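Local coordinates for protein beta-1,4-mannanase (Aplysia kurodai, PDB 3VUP) that probably hydrolyses internal beta-1,4-mannosidic linkages of mannan, serving digestion in the sea hare, at residues L123-I137 with K194-Q207. Sequence-based numbering, arbitrary orientation.
Sequences LDGLIKDQHKLQSYI and KYLYQDILRFLNWQ. With SO4 (sulfate ion), chain J; SO4 (sulfate ion), chain H.
Ile127 and Phe203 bring their CA atoms within 5.7 Å where helix 123-128 crosses helix 197-207 at 93°, while helix 130-137 runs beside the latter at 26° between axes. These are neighbouring outer helices of a TIM barrel, following strands 105-112 and 157-161. The packing is knobs-into-holes: Phe203 sits among Leu123, Leu126, Ile127 and Leu133, and Leu133 in turn among Arg202, Phe203, Trp206 and Gln207. With CG anti to the backbone N (chi1 176°), the Phe203 ring reaches across to helix 123-128 and takes Ile127 CG1 over one face as a CH-pi contact, 4.0 Å from its centroid. Gln207 NE2 lies over the opposite face while donating to Phe203 O, and its OE1 accepts from Trp111 NE1. Ile127 also serves Tyr195, its CD1 lying over that ring's face; Lys194 CB covers the other side. At the ring's edge, Tyr195 OH donates to the anti lone pair of Asp124 OD1 at 2.6 Å, an oxygen that also forms a salt bridge with Lys128 NZ through a long, weak bond. A phenylalanine in place of Tyr195 would probably leave Asp124 OD1 without its hydroxyl donor. In one of two Arg202 conformers, Gln130 CG lies over the guanidinium, whose NH2 forms a salt bridge with Asp199 OD1 at 3.0 Å. There its NE also donates to water 1, which donates to Leu126 O at 2.9 Å. Trp206, its NE1 bonded to Gly249 O, fits among Gln130, Leu133, Gln134 and Ile137, with Leu133 CD2 3.6 Å from its CE3.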
loop_
_atom_site.group_PDB
_atom_site.type_symbol
_atom_site.label_atom_id
_atom_site.label_comp_id
_atom_site.label_asym_id
_atom_site.label_seq_id
_atom_site.Cartn_x
_atom_site.Cartn_y
_atom_site.Cartn_z
ATOM N N LEU A 123 4.936 12.204 -11.859
ATOM C CA LEU A 123 4.951 11.935 -10.429
ATOM C C LEU A 123 5.884 12.909 -9.717
ATOM O O LEU A 123 5.546 13.442 -8.661
ATOM C CB LEU A 123 5.364 10.488 -10.154
ATOM C CG LEU A 123 5.561 10.091 -8.690
ATOM C CD1 LEU A 123 4.314 10.393 -7.866
ATOM C CD2 LEU A 123 5.945 8.614 -8.571
ATOM N N ASP A 124 7.044 13.159 -10.318
ATOM C CA ASP A 124 8.026 14.071 -9.761
ATOM C C ASP A 124 7.413 15.441 -9.439
ATOM O O ASP A 124 7.652 16.004 -8.362
ATOM C CB ASP A 124 9.178 14.206 -10.749
ATOM C CG ASP A 124 10.316 15.048 -10.212
ATOM O OD1 ASP A 124 11.057 14.554 -9.339
ATOM O OD2 ASP A 124 10.487 16.194 -10.680
ATOM N N GLY A 125 6.600 15.960 -10.357
ATOM C CA GLY A 125 5.966 17.253 -10.157
ATOM C C GLY A 125 4.969 17.278 -9.012
ATOM O O GLY A 125 4.828 18.294 -8.326
ATOM N N LEU A 126 4.262 16.171 -8.802
ATOM C CA LEU A 126 3.330 16.095 -7.684
ATOM C C LEU A 126 4.061 16.079 -6.346
ATOM O O LEU A 126 3.559 16.594 -5.344
ATOM C CB LEU A 126 2.452 14.852 -7.794
ATOM C CG LEU A 126 1.597 14.727 -9.049
ATOM C CD1 LEU A 126 0.707 13.502 -8.916
ATOM C CD2 LEU A 126 0.762 15.979 -9.281
ATOM N N ILE A 127 5.245 15.474 -6.325
ATOM C CA ILE A 127 6.036 15.410 -5.102
ATOM C C ILE A 127 6.691 16.757 -4.792
ATOM O O ILE A 127 6.744 17.183 -3.634
ATOM C CB ILE A 127 7.101 14.301 -5.197
ATOM C CG1 ILE A 127 6.417 12.933 -5.289
ATOM C CG2 ILE A 127 8.048 14.348 -4.007
ATOM C CD1 ILE A 127 7.349 11.803 -5.695
ATOM N N LYS A 128 7.170 17.438 -5.828
ATOM C CA LYS A 128 7.946 18.651 -5.618
ATOM C C LYS A 128 7.138 19.955 -5.618
ATOM O O LYS A 128 7.541 20.914 -4.962
ATOM C CB LYS A 128 9.094 18.737 -6.630
ATOM C CG LYS A 128 10.162 17.677 -6.426
ATOM C CD LYS A 128 11.305 17.835 -7.415
ATOM C CE LYS A 128 12.378 16.783 -7.173
ATOM N NZ LYS A 128 13.328 16.658 -8.314
ATOM N N ASP A 129 6.017 19.981 -6.340
ATOM C CA ASP A 129 5.267 21.212 -6.608
ATOM C C ASP A 129 3.894 21.136 -5.943
ATOM O O ASP A 129 3.055 20.312 -6.312
ATOM C CB ASP A 129 5.141 21.402 -8.130
ATOM C CG ASP A 129 4.491 22.726 -8.532
ATOM O OD1 ASP A 129 4.982 23.343 -9.501
ATOM O OD2 ASP A 129 3.485 23.141 -7.921
ATOM N N GLN A 130 3.674 22.000 -4.956
ATOM C CA GLN A 130 2.427 22.003 -4.192
ATOM C C GLN A 130 1.198 22.285 -5.048
ATOM O O GLN A 130 0.121 21.746 -4.799
ATOM C CB GLN A 130 2.499 23.019 -3.046
ATOM C CG GLN A 130 3.495 22.675 -1.952
ATOM C CD GLN A 130 3.378 23.599 -0.747
ATOM O OE1 GLN A 130 3.995 23.366 0.293
ATOM N NE2 GLN A 130 2.580 24.650 -0.883
ATOM N N HIS A 131 1.347 23.134 -6.056
ATOM C CA HIS A 131 0.215 23.447 -6.916
ATOM C C HIS A 131 -0.174 22.268 -7.790
ATOM O O HIS A 131 -1.360 22.008 -8.008
ATOM C CB HIS A 131 0.504 24.689 -7.754
ATOM C CG HIS A 131 0.806 25.901 -6.929
ATOM N ND1 HIS A 131 -0.139 26.512 -6.134
ATOM C CD2 HIS A 131 1.952 26.600 -6.755
ATOM C CE1 HIS A 131 0.407 27.544 -5.518
ATOM N NE2 HIS A 131 1.677 27.616 -5.874
ATOM N N LYS A 132 0.826 21.548 -8.287
ATOM C CA LYS A 132 0.548 20.345 -9.057
ATOM C C LYS A 132 -0.123 19.280 -8.183
ATOM O O LYS A 132 -1.114 18.669 -8.588
ATOM C CB LYS A 132 1.813 19.831 -9.745
ATOM C CG LYS A 132 2.334 20.806 -10.798
ATOM C CD LYS A 132 3.579 20.299 -11.497
ATOM C CE LYS A 132 4.059 21.302 -12.537
ATOM N NZ LYS A 132 5.247 20.803 -13.281
ATOM N N LEU A 133 0.401 19.074 -6.980
ATOM C CA LEU A 133 -0.219 18.141 -6.054
ATOM C C LEU A 133 -1.675 18.514 -5.767
ATOM O O LEU A 133 -2.555 17.643 -5.762
ATOM C CB LEU A 133 0.578 18.077 -4.757
ATOM C CG LEU A 133 0.015 17.138 -3.691
ATOM C CD1 LEU A 133 -0.163 15.720 -4.239
ATOM C CD2 LEU A 133 0.933 17.137 -2.486
ATOM N N GLN A 134 -1.946 19.794 -5.528
ATOM C CA GLN A 134 -3.324 20.197 -5.266
ATOM C C GLN A 134 -4.246 19.887 -6.449
ATOM O O GLN A 134 -5.405 19.519 -6.249
ATOM C CB GLN A 134 -3.424 21.671 -4.865
ATOM C CG GLN A 134 -4.764 22.031 -4.217
ATOM C CD GLN A 134 -5.054 21.247 -2.937
ATOM O OE1 GLN A 134 -4.172 21.045 -2.096
ATOM N NE2 GLN A 134 -6.299 20.807 -2.784
ATOM N N SER A 135 -3.738 20.022 -7.674
ATOM C CA SER A 135 -4.537 19.660 -8.847
ATOM C C SER A 135 -4.852 18.165 -8.889
ATOM O O SER A 135 -5.959 17.780 -9.252
ATOM C CB SER A 135 -3.911 20.153 -10.165
ATOM O OG SER A 135 -2.787 19.391 -10.571
ATOM N N TYR A 136 -3.896 17.320 -8.507
ATOM C CA TYR A 136 -4.186 15.893 -8.405
ATOM C C TYR A 136 -5.305 15.649 -7.396
ATOM O O TYR A 136 -6.264 14.906 -7.656
ATOM C CB TYR A 136 -2.943 15.065 -8.012
ATOM C CG TYR A 136 -3.329 13.637 -7.708
ATOM C CD1 TYR A 136 -3.888 12.837 -8.699
ATOM C CD2 TYR A 136 -3.199 13.102 -6.427
ATOM C CE1 TYR A 136 -4.292 11.542 -8.437
ATOM C CE2 TYR A 136 -3.596 11.799 -6.158
ATOM C CZ TYR A 136 -4.142 11.028 -7.166
ATOM O OH TYR A 136 -4.553 9.745 -6.874
ATOM N N ILE A 137 -5.173 16.274 -6.235
ATOM C CA ILE A 137 -6.135 16.086 -5.167
ATOM C C ILE A 137 -7.533 16.538 -5.581
ATOM O O ILE A 137 -8.512 15.808 -5.400
ATOM C CB ILE A 137 -5.644 16.792 -3.910
ATOM C CG1 ILE A 137 -4.450 16.014 -3.340
ATOM C CG2 ILE A 137 -6.771 16.924 -2.888
ATOM C CD1 ILE A 137 -3.740 16.707 -2.220
ATOM N N LYS A 194 16.741 10.829 -5.019
ATOM C CA LYS A 194 16.004 11.903 -5.677
ATOM C C LYS A 194 15.286 12.861 -4.719
ATOM O O LYS A 194 15.317 14.076 -4.938
ATOM C CB LYS A 194 14.999 11.280 -6.650
ATOM C CG LYS A 194 14.644 12.084 -7.879
ATOM C CD LYS A 194 13.834 11.197 -8.814
ATOM C CE LYS A 194 13.542 11.850 -10.145
ATOM N NZ LYS A 194 12.707 10.931 -10.957
ATOM N N TYR A 195 14.632 12.327 -3.682
ATOM C CA TYR A 195 13.717 13.132 -2.865
ATOM C C TYR A 195 14.138 13.337 -1.414
ATOM O O TYR A 195 14.798 12.486 -0.808
ATOM C CB TYR A 195 12.303 12.545 -2.898
ATOM C CG TYR A 195 11.770 12.472 -4.306
ATOM C CD1 TYR A 195 11.528 13.631 -5.025
ATOM C CD2 TYR A 195 11.542 11.252 -4.931
ATOM C CE1 TYR A 195 11.072 13.575 -6.319
ATOM C CE2 TYR A 195 11.085 11.190 -6.227
ATOM C CZ TYR A 195 10.853 12.352 -6.918
ATOM O OH TYR A 195 10.398 12.282 -8.215
ATOM N N LEU A 196 13.735 14.491 -0.882
ATOM C CA LEU A 196 13.858 14.808 0.536
ATOM C C LEU A 196 12.542 14.524 1.260
ATOM O O LEU A 196 11.450 14.577 0.661
ATOM C CB LEU A 196 14.274 16.269 0.735
ATOM C CG LEU A 196 15.659 16.670 0.214
ATOM C CD1 LEU A 196 15.975 18.124 0.552
ATOM C CD2 LEU A 196 16.724 15.737 0.769
ATOM N N TYR A 197 12.644 14.223 2.550
ATOM C CA TYR A 197 11.473 13.767 3.295
ATOM C C TYR A 197 10.406 14.826 3.493
ATOM O O TYR A 197 9.237 14.480 3.557
ATOM C CB TYR A 197 11.828 13.071 4.621
ATOM C CG TYR A 197 11.763 11.566 4.477
ATOM C CD1 TYR A 197 10.550 10.893 4.509
ATOM C CD2 TYR A 197 12.905 10.829 4.254
ATOM C CE1 TYR A 197 10.485 9.509 4.339
ATOM C CE2 TYR A 197 12.856 9.455 4.086
ATOM C CZ TYR A 197 11.645 8.796 4.135
ATOM O OH TYR A 197 11.618 7.433 3.959
ATOM N N GLN A 198 10.766 16.101 3.583
ATOM C CA GLN A 198 9.695 17.076 3.760
ATOM C C GLN A 198 8.727 17.028 2.568
ATOM O O GLN A 198 7.505 17.089 2.749
ATOM C CB GLN A 198 10.231 18.490 3.985
ATOM C CG GLN A 198 9.142 19.490 4.356
ATOM C CD GLN A 198 9.688 20.874 4.655
ATOM O OE1 GLN A 198 10.899 21.073 4.717
ATOM N NE2 GLN A 198 8.792 21.840 4.831
ATOM N N ASP A 199 9.266 16.888 1.357
ATOM C CA ASP A 199 8.427 16.810 0.170
ATOM C C ASP A 199 7.569 15.549 0.157
ATOM O O ASP A 199 6.368 15.625 -0.116
ATOM C CB ASP A 199 9.261 16.858 -1.113
ATOM C CG ASP A 199 9.855 18.222 -1.387
ATOM O OD1 ASP A 199 9.244 19.249 -1.041
ATOM O OD2 ASP A 199 10.945 18.258 -1.982
ATOM N N ILE A 200 8.160 14.387 0.432
ATOM C CA ILE A 200 7.379 13.152 0.385
ATOM C C ILE A 200 6.346 13.107 1.508
ATOM O O ILE A 200 5.233 12.617 1.310
ATOM C CB ILE A 200 8.255 11.860 0.371
ATOM C CG1 ILE A 200 7.523 10.730 -0.356
ATOM C CG2 ILE A 200 8.635 11.411 1.779
ATOM C CD1 ILE A 200 7.378 10.935 -1.851
ATOM N N LEU A 201 6.683 13.651 2.673
ATOM C CA LEU A 201 5.726 13.650 3.772
ATOM C C LEU A 201 4.559 14.600 3.506
ATOM O O LEU A 201 3.427 14.304 3.893
ATOM C CB LEU A 201 6.406 13.918 5.113
ATOM C CG LEU A 201 7.378 12.835 5.575
ATOM C CD1 LEU A 201 8.113 13.310 6.818
ATOM C CD2 LEU A 201 6.651 11.515 5.822
ATOM N N ARG A 202 4.815 15.734 2.859
ATOM C CA ARG A 202 3.723 16.604 2.455
ATOM C C ARG A 202 2.823 15.872 1.463
ATOM O O ARG A 202 1.599 15.901 1.578
ATOM C CB ARG A 202 4.247 17.896 1.832
ATOM C CG ARG A 202 3.134 18.754 1.253
ATOM C CD ARG A 202 3.657 20.013 0.573
ATOM N NE ARG A 202 4.452 19.720 -0.617
ATOM C CZ ARG A 202 5.767 19.888 -0.692
ATOM N NH1 ARG A 202 6.445 20.343 0.354
ATOM N NH2 ARG A 202 6.405 19.595 -1.816
ATOM N N PHE A 203 3.440 15.225 0.483
ATOM C CA PHE A 203 2.741 14.451 -0.542
ATOM C C PHE A 203 1.806 13.432 0.100
ATOM O O PHE A 203 0.642 13.312 -0.288
ATOM C CB PHE A 203 3.822 13.796 -1.417
ATOM C CG PHE A 203 3.326 12.858 -2.494
ATOM C CD1 PHE A 203 2.854 13.338 -3.709
ATOM C CD2 PHE A 203 3.460 11.491 -2.332
ATOM C CE1 PHE A 203 2.466 12.460 -4.717
ATOM C CE2 PHE A 203 3.071 10.613 -3.328
ATOM C CZ PHE A 203 2.578 11.093 -4.521
ATOM N N LEU A 204 2.317 12.720 1.097
ATOM C CA LEU A 204 1.523 11.725 1.802
ATOM C C LEU A 204 0.450 12.355 2.699
ATOM O O LEU A 204 -0.712 11.949 2.668
ATOM C CB LEU A 204 2.440 10.793 2.596
ATOM C CG LEU A 204 3.441 9.972 1.766
ATOM C CD1 LEU A 204 4.464 9.295 2.669
ATOM C CD2 LEU A 204 2.732 8.940 0.904
ATOM N N ASN A 205 0.836 13.356 3.483
ATOM C CA ASN A 205 -0.099 14.025 4.387
ATOM C C ASN A 205 -1.284 14.610 3.632
ATOM O O ASN A 205 -2.434 14.438 4.040
ATOM C CB ASN A 205 0.641 15.120 5.166
ATOM C CG ASN A 205 -0.272 15.967 6.045
ATOM O OD1 ASN A 205 -0.487 17.150 5.782
ATOM N ND2 ASN A 205 -0.798 15.371 7.107
ATOM N N TRP A 206 -1.018 15.311 2.533
ATOM C CA TRP A 206 -2.113 15.969 1.823
ATOM C C TRP A 206 -3.075 14.956 1.215
ATOM O O TRP A 206 -4.288 15.153 1.235
ATOM C CB TRP A 206 -1.587 16.922 0.752
ATOM C CG TRP A 206 -0.989 18.194 1.296
ATOM C CD1 TRP A 206 -0.628 18.464 2.594
ATOM C CD2 TRP A 206 -0.697 19.379 0.547
ATOM N NE1 TRP A 206 -0.125 19.741 2.687
ATOM C CE2 TRP A 206 -0.152 20.322 1.446
ATOM C CE3 TRP A 206 -0.832 19.730 -0.800
ATOM C CZ2 TRP A 206 0.253 21.595 1.038
ATOM C CZ3 TRP A 206 -0.428 20.988 -1.199
ATOM C CH2 TRP A 206 0.105 21.908 -0.283
ATOM N N GLN A 207 -2.545 13.860 0.680
ATOM C CA GLN A 207 -3.430 12.858 0.103
ATOM C C GLN A 207 -4.241 12.129 1.171
ATOM O O GLN A 207 -5.436 11.896 0.997
ATOM C CB GLN A 207 -2.655 11.883 -0.774
ATOM C CG GLN A 207 -2.084 12.516 -2.031
ATOM C CD GLN A 207 -1.280 11.517 -2.827
ATOM O OE1 GLN A 207 -1.813 10.829 -3.693
ATOM N NE2 GLN A 207 0.003 11.403 -2.513
HETATM S S SO4 J . 4.899 28.892 -5.174
HETATM O O1 SO4 J . 3.591 29.383 -4.743
HETATM O O2 SO4 J . 4.877 27.431 -5.220
HETATM O O3 SO4 J . 5.202 29.419 -6.503
HETATM O O4 SO4 J . 5.918 29.327 -4.224
HETATM S S SO4 H . -7.994 20.980 0.849
HETATM O O1 SO4 H . -7.193 20.833 -0.363
HETATM O O2 SO4 H . -7.130 21.029 2.037
HETATM O O3 SO4 H . -8.775 22.211 0.784
HETATM O O4 SO4 H . -8.910 19.843 0.954
HETATM O O HOH W 1 3.913 18.871 -3.557
HETATM O O HOH W 2 4.292 17.107 -2.226
#